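PDB 3FZX: putative exported protein from Bacteroides fragilis, which is of uncharacterised function but binds calcium and, like the related LolA/LolB lipoprotein carriers, probably handles a lipid or other apolar ligand. Local coordinates for residues 9-14 with 67-72; 36-41 with 48-53; 139-144 with 174-179. All coordinates share one frame; numbering follows the deposited sequence.

Contact 1: residues 9-14 with 67-72; sequences FFFPNQ and GQMVAR
The phenyl ring of F11 lies across the methyl group of A71, with its CD2 3.6 Å from A71 CB, where the N-terminal loop packs against strand 63-74 of the closed antiparallel beta barrel. Rings meet side chain and main chain, without a hydrogen bond across. A71 suits its place because a single methyl lets the F11 ring settle close to the strand. Farther out, the ring makes a Met-aromatic contact with M69, a selenomethionine: its SE sits 4.5 Å from the F11 ring centroid, 48° off the normal, so the approach is oblique. M69 reaches the ring by bending; its CG stands between the backbone N and the carbonyl carbon (chi1 45°), and the chain turns again at chi2 and chi3. F11 and M69 come at each other from opposite directions, and the selenium, in place of methionine sulfur, meets the rim atom CZ. The CD atom of P12 lies over one face of the F11 ring, near its rim; Y36 meets it edge-to-face and F78 also packs on it.

F9, with CG anti to its N (chi1 -166°), brings its ring to the strand backbone. Such a flat apolar group can pack on main chain that is already paired within the sheet. Its CE2 is 3.7 Å from R72 CA, and at the ring edge, near the plane, F9 CZ lies 3.6 Å from A71 O.

Contact 2: residues 36-41 with 48-53; sequences YRVDQA and MEVVAN
A classic beta bulge interrupts the hairpin of strands 30-44 and 47-58, where D39 and Q40 together face V51. V51 O accepts from two successive amides, D39 N at 2.8 Å and Q40 N at 3.2 Å, both in its carbonyl plane. V51 N returns a bond to Q40 O. Before the bulge, R37 and N53 form a hydrogen-bonded antiparallel pair, with R37 N to N53 O at 2.8 Å and N53 N to R37 O closing the ring. The extra residue shifts the register by one, and the two short strand segments run 138° apart in this part of the barrel wall.

V38, A41, V50 and A52 share one side of the sheet, and the compact apolar groups of V38, V50 and A52 suit burial beneath the N-terminal loop. V38 CG1 meets V50 CG1 at 4.0 Å, the two side chains crossing at about a right angle; P12 packs on V38 and F9 on V50. The other side is mixed: V51 lies there with R37 and N53, the last two pointing the same way with guanidinium and amide planes 63° apart. R37 bends at chi3 (44°), which turns its NH1 along its own strand to D39 OD1. R37 NH1 to D39 OD1 is a 3.3 Å salt bridge, in which D39 OD1 uses its anti lone pair and lies near the guanidinium plane. N53 OD1 sits 2.6 Å from R37 NH2.

Contact 3: residues 139-144 with 174-179; sequences NRAEIS and IWTPKE
Two backbone hydrogen bonds join strands 136-158 and 161-175 here, neighbours in the antiparallel barrel. E142 N donates to W175 O at 2.9 Å and W175 N to E142 O at 2.9 Å, both nearly straight, so E142 and W175 form a hydrogen-bonded pair. CA-H...O contacts supplement them, from A141 CA to W175 O and from I174 CA to E142 O.

Apolar contact belongs to the side of the sheet that carries I143 and I174, a non-hydrogen-bonded pair. I143 CG2 touches I174 CG1 at 4.2 Å, and branched residues fit here because F88 and the helix 89-94 cover them. The methyl of A141, on the same side, lies with its CB 4.0 Å from T176 CG2.

Charged and aromatic groups gather on the other side. R140 CG stands between the backbone N and the carbonyl carbon (chi1 64°), and the chain then runs extended to NE, which lifts its guanidinium off the sheet and across to the rim of W175. R140 NH2 comes to the edge of the indole, 3.7 Å from W175 CH2 and near the ring plane; the guanidinium and indole planes are 60° apart. P177 CG lies over one guanidinium face, 3.7 Å from R140 NH1, while P177 N sits above a face of the indole. Beyond P177 the chain turns, and T176 OG1 accepts from E179 N at 3.1 Å in an ST motif.

The charged ends have further partners: R140 NH1 bonds K137 O, and E142 is salt-bridged to R130 of its own chain. Packed against W175 and P177, the R140 guanidinium is probably limited in its rotation, and the hydrogen bond from its NH2 to E43 O of the second subunit ties this strand to that subunit.

Contact 1 is the buried one, whereas contacts 2 and 3 are only partly buried. Contacts 1 and 2 adjoin, their centres about 5 Å apart: strands 47-58 and 63-74 are sheet neighbours, R72 NE forms a salt bridge with E49 OE1, and M69 packs on Y36. Contact 3 lies on another part of the same barrel, its centre about 26 Å from that of contact 1 and on the opposite side of the chain's centre. Chemistry follows place: a loop plugged onto a strand relies on rings, a methyl and a selenomethionine side chain, while the two hairpins rest on backbone pairing, one bulged and one regular. All three reach the second subunit.

Contact 1: residues 9-14 with 67-72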
loop_
_atom_site.group_PDB
_atom_site.type_symbol
_atom_site.label_atom_id
_atom_site.label_comp_id
_atom_site.label_asym_id
_atom_site.label_seq_id
_atom_site.Cartn_x
_atom_site.Cartn_y
_atom_site.Cartn_z
ATOM N N PHE A 9 -7.033 15.910 7.229
ATOM C CA PHE A 9 -6.860 15.065 6.049
ATOM C C PHE A 9 -5.891 15.811 5.127
ATOM O O PHE A 9 -6.248 16.822 4.540
ATOM C CB PHE A 9 -8.241 14.823 5.404
ATOM C CG PHE A 9 -8.270 13.716 4.396
ATOM C CD1 PHE A 9 -8.017 13.972 3.059
ATOM C CD2 PHE A 9 -8.599 12.424 4.773
ATOM C CE1 PHE A 9 -8.045 12.955 2.113
ATOM C CE2 PHE A 9 -8.633 11.381 3.842
ATOM C CZ PHE A 9 -8.376 11.646 2.499
ATOM N N PHE A 10 -4.669 15.306 4.991
ATOM C CA PHE A 10 -3.593 16.018 4.280
ATOM C C PHE A 10 -3.536 15.720 2.792
ATOM O O PHE A 10 -2.548 15.217 2.305
ATOM C CB PHE A 10 -2.264 15.660 4.955
ATOM C CG PHE A 10 -2.230 16.075 6.374
ATOM C CD1 PHE A 10 -2.253 17.429 6.695
ATOM C CD2 PHE A 10 -2.288 15.143 7.394
ATOM C CE1 PHE A 10 -2.260 17.850 8.011
ATOM C CE2 PHE A 10 -2.306 15.553 8.713
ATOM C CZ PHE A 10 -2.284 16.917 9.024
ATOM N N PHE A 11 -4.618 16.041 2.085
ATOM C CA PHE A 11 -4.755 15.774 0.653
ATOM C C PHE A 11 -6.086 16.382 0.197
ATOM O O PHE A 11 -7.015 16.479 0.982
ATOM C CB PHE A 11 -4.755 14.243 0.364
ATOM C CG PHE A 11 -4.495 13.903 -1.079
ATOM C CD1 PHE A 11 -3.196 13.990 -1.601
ATOM C CD2 PHE A 11 -5.517 13.497 -1.913
ATOM C CE1 PHE A 11 -2.933 13.697 -2.932
ATOM C CE2 PHE A 11 -5.269 13.171 -3.262
ATOM C CZ PHE A 11 -3.985 13.289 -3.777
ATOM N N PRO A 12 -6.194 16.816 -1.062
ATOM C CA PRO A 12 -7.510 17.304 -1.460
ATOM C C PRO A 12 -8.579 16.226 -1.333
ATOM O O PRO A 12 -8.300 15.047 -1.527
ATOM C CB PRO A 12 -7.313 17.682 -2.924
ATOM C CG PRO A 12 -6.097 16.952 -3.336
ATOM C CD PRO A 12 -5.219 16.999 -2.143
ATOM N N ASN A 13 -9.790 16.640 -0.992
ATOM C CA ASN A 13 -10.862 15.708 -0.795
ATOM C C ASN A 13 -12.220 16.069 -1.409
ATOM O O ASN A 13 -13.169 15.364 -1.172
ATOM C CB ASN A 13 -10.948 15.360 0.704
ATOM C CG ASN A 13 -10.991 16.563 1.572
ATOM O OD1 ASN A 13 -12.054 17.082 1.800
ATOM N ND2 ASN A 13 -9.829 17.026 2.066
ATOM N N GLN A 14 -12.306 17.116 -2.233
ATOM C CA GLN A 14 -13.547 17.410 -2.979
ATOM C C GLN A 14 -13.463 16.776 -4.348
ATOM O O GLN A 14 -12.506 17.021 -5.065
ATOM C CB GLN A 14 -13.742 18.915 -3.208
ATOM C CG GLN A 14 -13.629 19.767 -1.980
ATOM C CD GLN A 14 -13.963 21.243 -2.235
ATOM O OE1 GLN A 14 -14.321 21.658 -3.361
ATOM N NE2 GLN A 14 -13.829 22.046 -1.185
ATOM N N GLY A 67 -1.575 7.195 -13.254
ATOM C CA GLY A 67 -2.146 6.108 -12.493
ATOM C C GLY A 67 -3.134 6.633 -11.483
ATOM O O GLY A 67 -3.662 7.748 -11.624
ATOM N N GLN A 68 -3.411 5.805 -10.492
ATOM C CA GLN A 68 -4.308 6.175 -9.433
ATOM C C GLN A 68 -3.557 6.030 -8.150
ATOM O O GLN A 68 -2.592 5.288 -8.069
ATOM C CB GLN A 68 -5.536 5.286 -9.414
ATOM C CG GLN A 68 -6.413 5.481 -10.621
ATOM C CD GLN A 68 -7.824 4.968 -10.398
ATOM O OE1 GLN A 68 -8.792 5.676 -10.653
ATOM N NE2 GLN A 68 -7.947 3.740 -9.904
HETATM N N MSE A 69 -3.982 6.788 -7.155
HETATM C CA MSE A 69 -3.419 6.686 -5.823
HETATM C C MSE A 69 -4.508 6.911 -4.781
HETATM O O MSE A 69 -5.643 7.264 -5.129
HETATM C CB MSE A 69 -2.231 7.622 -5.681
HETATM C CG MSE A 69 -2.439 8.984 -6.231
HETATM SE SE MSE A 69 -2.716 10.127 -4.780
HETATM C CE MSE A 69 -0.797 10.382 -4.355
ATOM N N VAL A 70 -4.156 6.693 -3.523
ATOM C CA VAL A 70 -5.118 6.800 -2.445
ATOM C C VAL A 70 -4.599 7.602 -1.262
ATOM O O VAL A 70 -3.429 7.505 -0.900
ATOM C CB VAL A 70 -5.560 5.391 -2.013
ATOM C CG1 VAL A 70 -6.475 5.445 -0.800
ATOM C CG2 VAL A 70 -6.257 4.724 -3.193
ATOM N N ALA A 71 -5.491 8.424 -0.699
ATOM C CA ALA A 71 -5.255 9.163 0.541
ATOM C C ALA A 71 -6.375 8.696 1.468
ATOM O O ALA A 71 -7.510 8.497 1.004
ATOM C CB ALA A 71 -5.369 10.647 0.328
ATOM N N ARG A 72 -6.070 8.527 2.759
ATOM C CA ARG A 72 -7.043 8.040 3.707
ATOM C C ARG A 72 -6.826 8.395 5.170
ATOM O O ARG A 72 -5.705 8.570 5.628
ATOM C CB ARG A 72 -7.201 6.509 3.625
ATOM C CG ARG A 72 -6.015 5.711 4.094
ATOM C CD ARG A 72 -6.304 4.218 4.403
ATOM N NE ARG A 72 -6.930 3.484 3.307
ATOM C CZ ARG A 72 -6.924 2.156 3.167
ATOM N NH1 ARG A 72 -6.247 1.369 3.997
ATOM N NH2 ARG A 72 -7.570 1.603 2.145
#

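Contact 2: residues 36-41 with 48-53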
loop_
_atom_site.group_PDB
_atom_site.type_symbol
_atom_site.label_atom_id
_atom_site.label_comp_id
_atom_site.label_asym_id
_atom_site.label_seq_id
_atom_site.Cartn_x
_atom_site.Cartn_y
_atom_site.Cartn_z
ATOM N N TYR A 36 -2.694 16.105 -9.714
ATOM C CA TYR A 36 -3.577 15.164 -9.045
ATOM C C TYR A 36 -5.002 15.631 -9.269
ATOM O O TYR A 36 -5.273 16.834 -9.192
ATOM C CB TYR A 36 -3.335 15.184 -7.540
ATOM C CG TYR A 36 -2.065 14.559 -7.062
ATOM C CD1 TYR A 36 -1.872 13.178 -7.154
ATOM C CD2 TYR A 36 -1.081 15.322 -6.433
ATOM C CE1 TYR A 36 -0.693 12.563 -6.656
ATOM C CE2 TYR A 36 0.088 14.733 -5.941
ATOM C CZ TYR A 36 0.282 13.353 -6.054
ATOM O OH TYR A 36 1.443 12.776 -5.559
ATOM N N ARG A 37 -5.914 14.703 -9.533
ATOM C CA ARG A 37 -7.338 15.020 -9.586
ATOM C C ARG A 37 -8.133 14.022 -8.722
ATOM O O ARG A 37 -8.014 12.793 -8.901
ATOM C CB ARG A 37 -7.850 15.024 -11.025
ATOM C CG ARG A 37 -9.329 15.430 -11.140
ATOM C CD ARG A 37 -9.895 15.331 -12.565
ATOM N NE ARG A 37 -9.525 14.112 -13.291
ATOM C CZ ARG A 37 -10.069 12.902 -13.124
ATOM N NH1 ARG A 37 -11.033 12.679 -12.223
ATOM N NH2 ARG A 37 -9.626 11.892 -13.868
ATOM N N VAL A 38 -8.920 14.557 -7.787
ATOM C CA VAL A 38 -9.756 13.752 -6.911
ATOM C C VAL A 38 -10.869 13.115 -7.743
ATOM O O VAL A 38 -11.684 13.826 -8.332
ATOM C CB VAL A 38 -10.387 14.596 -5.783
ATOM C CG1 VAL A 38 -11.398 13.742 -4.979
ATOM C CG2 VAL A 38 -9.311 15.172 -4.867
ATOM N N ASP A 39 -10.864 11.790 -7.827
ATOM C CA ASP A 39 -11.853 11.027 -8.607
ATOM C C ASP A 39 -13.067 10.722 -7.745
ATOM O O ASP A 39 -14.182 10.975 -8.150
ATOM C CB ASP A 39 -11.263 9.708 -9.116
ATOM C CG ASP A 39 -12.083 9.091 -10.270
ATOM O OD1 ASP A 39 -12.144 9.720 -11.344
ATOM O OD2 ASP A 39 -12.642 7.977 -10.133
ATOM N N GLN A 40 -12.849 10.206 -6.541
ATOM C CA GLN A 40 -13.952 9.845 -5.657
ATOM C C GLN A 40 -13.570 9.994 -4.198
ATOM O O GLN A 40 -12.445 9.716 -3.836
ATOM C CB GLN A 40 -14.352 8.382 -5.907
ATOM C CG GLN A 40 -15.227 8.142 -7.147
ATOM C CD GLN A 40 -16.577 8.877 -7.078
ATOM O OE1 GLN A 40 -17.249 8.872 -6.043
ATOM N NE2 GLN A 40 -16.968 9.509 -8.183
ATOM N N ALA A 41 -14.509 10.442 -3.372
ATOM C CA ALA A 41 -14.319 10.483 -1.923
ATOM C C ALA A 41 -15.375 9.566 -1.336
ATOM O O ALA A 41 -16.534 9.683 -1.687
ATOM C CB ALA A 41 -14.469 11.857 -1.404
HETATM N N MSE A 48 -12.241 8.849 6.085
HETATM C CA MSE A 48 -12.495 8.979 4.654
HETATM C C MSE A 48 -11.453 8.282 3.764
HETATM O O MSE A 48 -10.295 8.123 4.152
HETATM C CB MSE A 48 -12.492 10.481 4.364
HETATM C CG MSE A 48 -12.560 10.931 2.935
HETATM SE SE MSE A 48 -13.272 12.815 2.959
HETATM C CE MSE A 48 -11.855 13.632 4.062
ATOM N N GLU A 49 -11.887 7.889 2.567
ATOM C CA GLU A 49 -11.028 7.329 1.538
ATOM C C GLU A 49 -11.149 8.198 0.286
ATOM O O GLU A 49 -12.266 8.436 -0.189
ATOM C CB GLU A 49 -11.470 5.922 1.174
ATOM C CG GLU A 49 -10.497 5.192 0.246
ATOM C CD GLU A 49 -9.507 4.331 1.000
ATOM O OE1 GLU A 49 -9.233 4.607 2.195
ATOM O OE2 GLU A 49 -9.008 3.347 0.393
ATOM N N VAL A 50 -10.017 8.653 -0.252
ATOM C CA VAL A 50 -10.000 9.470 -1.486
ATOM C C VAL A 50 -9.180 8.737 -2.537
ATOM O O VAL A 50 -8.048 8.372 -2.277
ATOM C CB VAL A 50 -9.392 10.876 -1.257
ATOM C CG1 VAL A 50 -9.025 11.557 -2.590
ATOM C CG2 VAL A 50 -10.325 11.763 -0.452
ATOM N N VAL A 51 -9.769 8.485 -3.700
ATOM C CA VAL A 51 -9.071 7.900 -4.833
ATOM C C VAL A 51 -8.807 9.073 -5.787
ATOM O O VAL A 51 -9.748 9.781 -6.174
ATOM C CB VAL A 51 -9.934 6.791 -5.513
ATOM C CG1 VAL A 51 -9.326 6.334 -6.845
ATOM C CG2 VAL A 51 -10.129 5.578 -4.566
ATOM N N ALA A 52 -7.537 9.297 -6.145
ATOM C CA ALA A 52 -7.183 10.369 -7.081
ATOM C C ALA A 52 -6.386 9.815 -8.255
ATOM O O ALA A 52 -5.654 8.861 -8.093
ATOM C CB ALA A 52 -6.381 11.448 -6.383
ATOM N N ASN A 53 -6.571 10.411 -9.431
ATOM C CA ASN A 53 -5.734 10.136 -10.602
ATOM C C ASN A 53 -4.538 11.076 -10.608
ATOM O O ASN A 53 -4.702 12.262 -10.333
ATOM C CB ASN A 53 -6.508 10.393 -11.882
ATOM C CG ASN A 53 -7.728 9.517 -12.003
ATOM O OD1 ASN A 53 -8.801 9.992 -12.355
ATOM N ND2 ASN A 53 -7.586 8.243 -11.694
#

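Contact 3: residues 139-144 with 174-179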
loop_
_atom_site.group_PDB
_atom_site.type_symbol
_atom_site.label_atom_id
_atom_site.label_comp_id
_atom_site.label_asym_id
_atom_site.label_seq_id
_atom_site.Cartn_x
_atom_site.Cartn_y
_atom_site.Cartn_z
ATOM N N ASN A 139 15.243 -1.170 -16.341
ATOM C CA ASN A 139 14.780 0.146 -15.954
ATOM C C ASN A 139 13.901 0.028 -14.706
ATOM O O ASN A 139 12.687 -0.024 -14.800
ATOM C CB ASN A 139 14.033 0.844 -17.096
ATOM C CG ASN A 139 13.558 2.211 -16.714
ATOM O OD1 ASN A 139 14.142 2.848 -15.845
ATOM N ND2 ASN A 139 12.462 2.663 -17.327
ATOM N N ARG A 140 14.546 -0.026 -13.546
ATOM C CA ARG A 140 13.849 -0.003 -12.267
ATOM C C ARG A 140 14.588 0.830 -11.223
ATOM O O ARG A 140 15.763 1.156 -11.391
ATOM C CB ARG A 140 13.656 -1.419 -11.750
ATOM C CG ARG A 140 14.896 -2.174 -11.438
ATOM C CD ARG A 140 14.539 -3.609 -11.127
ATOM N NE ARG A 140 15.678 -4.350 -10.593
ATOM C CZ ARG A 140 16.710 -4.796 -11.319
ATOM N NH1 ARG A 140 16.817 -4.559 -12.623
ATOM N NH2 ARG A 140 17.669 -5.454 -10.726
ATOM N N ALA A 141 13.901 1.128 -10.125
ATOM C CA ALA A 141 14.461 1.957 -9.075
ATOM C C ALA A 141 13.784 1.649 -7.749
ATOM O O ALA A 141 12.647 1.194 -7.732
ATOM C CB ALA A 141 14.252 3.438 -9.440
ATOM N N GLU A 142 14.490 1.911 -6.655
ATOM C CA GLU A 142 13.938 1.850 -5.304
ATOM C C GLU A 142 14.253 3.141 -4.545
ATOM O O GLU A 142 15.425 3.575 -4.511
ATOM C CB GLU A 142 14.516 0.684 -4.542
ATOM C CG GLU A 142 14.008 0.567 -3.096
ATOM C CD GLU A 142 14.618 -0.614 -2.361
ATOM O OE1 GLU A 142 14.121 -1.744 -2.482
ATOM O OE2 GLU A 142 15.598 -0.414 -1.632
ATOM N N ILE A 143 13.225 3.754 -3.950
ATOM C CA ILE A 143 13.416 4.951 -3.101
ATOM C C ILE A 143 12.973 4.637 -1.670
ATOM O O ILE A 143 11.781 4.421 -1.407
ATOM C CB ILE A 143 12.652 6.198 -3.592
ATOM C CG1 ILE A 143 13.007 6.544 -5.051
ATOM C CG2 ILE A 143 13.027 7.429 -2.705
ATOM C CD1 ILE A 143 12.049 7.553 -5.702
ATOM N N SER A 144 13.930 4.597 -0.760
ATOM C CA SER A 144 13.649 4.312 0.639
ATOM C C SER A 144 13.682 5.608 1.429
ATOM O O SER A 144 14.671 6.340 1.364
ATOM C CB SER A 144 14.686 3.349 1.192
ATOM O OG SER A 144 14.199 2.764 2.387
ATOM N N ILE A 174 18.401 6.008 -2.711
ATOM C CA ILE A 174 17.854 5.801 -4.049
ATOM C C ILE A 174 18.789 4.856 -4.794
ATOM O O ILE A 174 19.963 5.160 -4.970
ATOM C CB ILE A 174 17.789 7.099 -4.821
ATOM C CG1 ILE A 174 16.959 8.129 -4.054
ATOM C CG2 ILE A 174 17.282 6.827 -6.251
ATOM C CD1 ILE A 174 17.312 9.564 -4.392
ATOM N N TRP A 175 18.279 3.706 -5.199
ATOM C CA TRP A 175 19.056 2.726 -5.909
ATOM C C TRP A 175 18.447 2.464 -7.269
ATOM O O TRP A 175 17.239 2.371 -7.391
ATOM C CB TRP A 175 19.060 1.443 -5.130
ATOM C CG TRP A 175 19.821 0.357 -5.832
ATOM C CD1 TRP A 175 21.139 0.108 -5.720
ATOM C CD2 TRP A 175 19.307 -0.605 -6.773
ATOM N NE1 TRP A 175 21.493 -0.939 -6.513
ATOM C CE2 TRP A 175 20.393 -1.399 -7.182
ATOM C CE3 TRP A 175 18.040 -0.857 -7.317
ATOM C CZ2 TRP A 175 20.258 -2.465 -8.102
ATOM C CZ3 TRP A 175 17.899 -1.905 -8.240
ATOM C CH2 TRP A 175 19.006 -2.689 -8.629
ATOM N N THR A 176 19.290 2.404 -8.290
ATOM C CA THR A 176 18.946 1.855 -9.607
ATOM C C THR A 176 20.092 0.898 -9.893
ATOM O O THR A 176 21.093 0.914 -9.175
ATOM C CB THR A 176 18.926 2.893 -10.750
ATOM O OG1 THR A 176 20.273 3.317 -11.039
ATOM C CG2 THR A 176 18.064 4.058 -10.405
ATOM N N PRO A 177 19.942 0.037 -10.921
ATOM C CA PRO A 177 21.064 -0.836 -11.291
ATOM C C PRO A 177 22.332 -0.071 -11.690
ATOM O O PRO A 177 23.397 -0.638 -11.611
ATOM C CB PRO A 177 20.521 -1.617 -12.491
ATOM C CG PRO A 177 19.030 -1.580 -12.303
ATOM C CD PRO A 177 18.735 -0.256 -11.718
ATOM N N LYS A 178 22.206 1.190 -12.109
ATOM C CA LYS A 178 23.361 2.012 -12.474
ATOM C C LYS A 178 23.990 2.800 -11.322
ATOM O O LYS A 178 25.164 3.135 -11.415
ATOM C CB LYS A 178 23.007 2.956 -13.635
ATOM C CG LYS A 178 22.836 2.170 -14.949
ATOM C CD LYS A 178 22.389 3.008 -16.150
ATOM C CE LYS A 178 22.525 2.176 -17.432
ATOM N NZ LYS A 178 22.087 2.865 -18.685
ATOM N N GLU A 179 23.248 3.094 -10.245
ATOM C CA GLU A 179 23.812 3.867 -9.112
ATOM C C GLU A 179 22.987 3.936 -7.824
ATOM O O GLU A 179 21.776 3.763 -7.845
ATOM C CB GLU A 179 24.073 5.308 -9.539
ATOM C CG GLU A 179 22.888 5.991 -10.195
ATOM C CD GLU A 179 23.122 7.475 -10.397
ATOM O OE1 GLU A 179 24.249 7.951 -10.137
ATOM O OE2 GLU A 179 22.171 8.175 -10.806
#